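Pertussis toxin-like subunit ArtA (Escherichia coli, PDB 4Z9D) binds NAD and probably acts as the ADP-ribosyltransferase A subunit of a pertussis-like AB5 toxin that inhibits trimeric G proteins. Local coordinates at residues 54-57 against 58-61. The protein carries 2 engineered substitutions. Residues are numbered along the deposited sequence; the frame is centred on the assembly and turned at random.
Sequences TTSL and IETY
Ser56 is the N-cap of helix 57-68, at the turn where strand 50-54 passes into the helix beside the NAD pocket of this ADP-ribosyltransferase fold. Ser56 OG accepts from Glu59 N at 3.0 Å, and the N-H points at it fairly straight, at 161°. With chi1 at 169°, Ser56 OG stands opposite its own N, beside the carbonyl carbon, and faces Glu59 N. Thr60 N donates to Ser56 O at 3.2 Å, an i to i+4 bond of the helix's first turn.

An ST turn precedes the cap. Thr54 OG1 accepts from Ser56 N at 3.1 Å and donates its proton to Glu59 OE1 at 2.6 Å. This one hydroxyl therefore links the end of the strand, the cap residue and the helix. It meets the carboxylate from above, about 40° out of its plane. The glutamate chain runs extended beyond CG and passes alongside Ser56; Glu59 CG lies 3.3 Å from Ser56 OG. OE2, the other carboxylate oxygen, is bonded to Asn117, so both oxygens are held and the rotation of the group is probably restricted. The side chain of Thr54 also lies close to the bound NAD.

The methyl groups of Thr54 and Thr60 touch, CG2 to CG2, and Thr60 packs on Tyr8 and Val10 of strand 6-11. Tyr61 CE2 comes within 3.9 Å of Leu57 CG, an apolar contact, and both side chains touch Arg79 of strand 77-83. The phenol OH is hydrogen-bonded to Asp147. Thr60 OG1, turned back between its own N and carbonyl carbon, donates to Leu57 O at 2.5 Å, on a lone pair and in the carbonyl plane.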
loop_
_atom_site.group_PDB
_atom_site.type_symbol
_atom_site.label_atom_id
_atom_site.label_comp_id
_atom_site.label_asym_id
_atom_site.label_seq_id
_atom_site.Cartn_x
_atom_site.Cartn_y
_atom_site.Cartn_z
ATOM N N THR A 54 -2.084 1.398 3.307
ATOM C CA THR A 54 -2.182 1.529 4.756
ATOM C C THR A 54 -3.506 2.186 5.108
ATOM O O THR A 54 -4.023 3.001 4.339
ATOM C CB THR A 54 -1.023 2.385 5.350
ATOM O OG1 THR A 54 -1.218 2.570 6.764
ATOM C CG2 THR A 54 -0.984 3.760 4.683
ATOM N N THR A 55 -4.056 1.837 6.265
ATOM C CA THR A 55 -5.292 2.471 6.719
ATOM C C THR A 55 -5.029 3.845 7.323
ATOM O O THR A 55 -5.961 4.626 7.537
ATOM C CB THR A 55 -6.019 1.631 7.772
ATOM O OG1 THR A 55 -5.147 1.394 8.884
ATOM C CG2 THR A 55 -6.486 0.301 7.177
ATOM N N SER A 56 -3.762 4.123 7.615
ATOM C CA SER A 56 -3.377 5.294 8.401
ATOM C C SER A 56 -2.883 6.497 7.588
ATOM O O SER A 56 -1.831 6.446 6.949
ATOM C CB SER A 56 -2.303 4.880 9.412
ATOM O OG SER A 56 -1.705 5.999 10.044
ATOM N N LEU A 57 -3.652 7.582 7.632
ATOM C CA LEU A 57 -3.286 8.836 6.997
ATOM C C LEU A 57 -1.965 9.350 7.559
ATOM O O LEU A 57 -1.088 9.818 6.825
ATOM C CB LEU A 57 -4.384 9.878 7.229
ATOM C CG LEU A 57 -4.084 11.298 6.753
ATOM C CD1 LEU A 57 -3.991 11.337 5.233
ATOM C CD2 LEU A 57 -5.123 12.294 7.260
ATOM N N ILE A 58 -1.815 9.199 8.867
ATOM C CA ILE A 58 -0.609 9.646 9.548
ATOM C C ILE A 58 0.598 8.920 8.989
ATOM O O ILE A 58 1.636 9.539 8.724
ATOM C CB ILE A 58 -0.712 9.422 11.068
ATOM C CG1 ILE A 58 -1.645 10.473 11.666
ATOM C CG2 ILE A 58 0.672 9.486 11.715
ATOM C CD1 ILE A 58 -2.188 10.123 13.031
ATOM N N GLU A 59 0.460 7.607 8.797
ATOM C CA GLU A 59 1.524 6.804 8.202
ATOM C C GLU A 59 1.895 7.239 6.792
ATOM O O GLU A 59 3.061 7.139 6.416
ATOM C CB GLU A 59 1.158 5.313 8.186
ATOM C CG GLU A 59 1.287 4.632 9.553
ATOM C CD GLU A 59 1.053 3.125 9.503
ATOM O OE1 GLU A 59 0.775 2.601 8.400
ATOM O OE2 GLU A 59 1.158 2.468 10.570
ATOM N N THR A 60 0.927 7.689 5.992
ATOM C CA THR A 60 1.250 8.089 4.614
ATOM C C THR A 60 2.252 9.247 4.551
ATOM O O THR A 60 3.125 9.259 3.677
ATOM C CB THR A 60 0.009 8.494 3.805
ATOM O OG1 THR A 60 -0.580 9.681 4.359
ATOM C CG2 THR A 60 -0.999 7.363 3.800
ATOM N N TYR A 61 2.103 10.236 5.430
ATOM C CA TYR A 61 3.067 11.342 5.451
ATOM C C TYR A 61 4.492 10.873 5.746
ATOM O O TYR A 61 5.470 11.404 5.194
ATOM C CB TYR A 61 2.654 12.397 6.476
ATOM C CG TYR A 61 1.418 13.149 6.073
ATOM C CD1 TYR A 61 1.465 14.102 5.061
ATOM C CD2 TYR A 61 0.198 12.894 6.684
ATOM C CE1 TYR A 61 0.333 14.801 4.680
ATOM C CE2 TYR A 61 -0.947 13.586 6.309
ATOM C CZ TYR A 61 -0.869 14.537 5.308
ATOM O OH TYR A 61 -1.999 15.220 4.935
#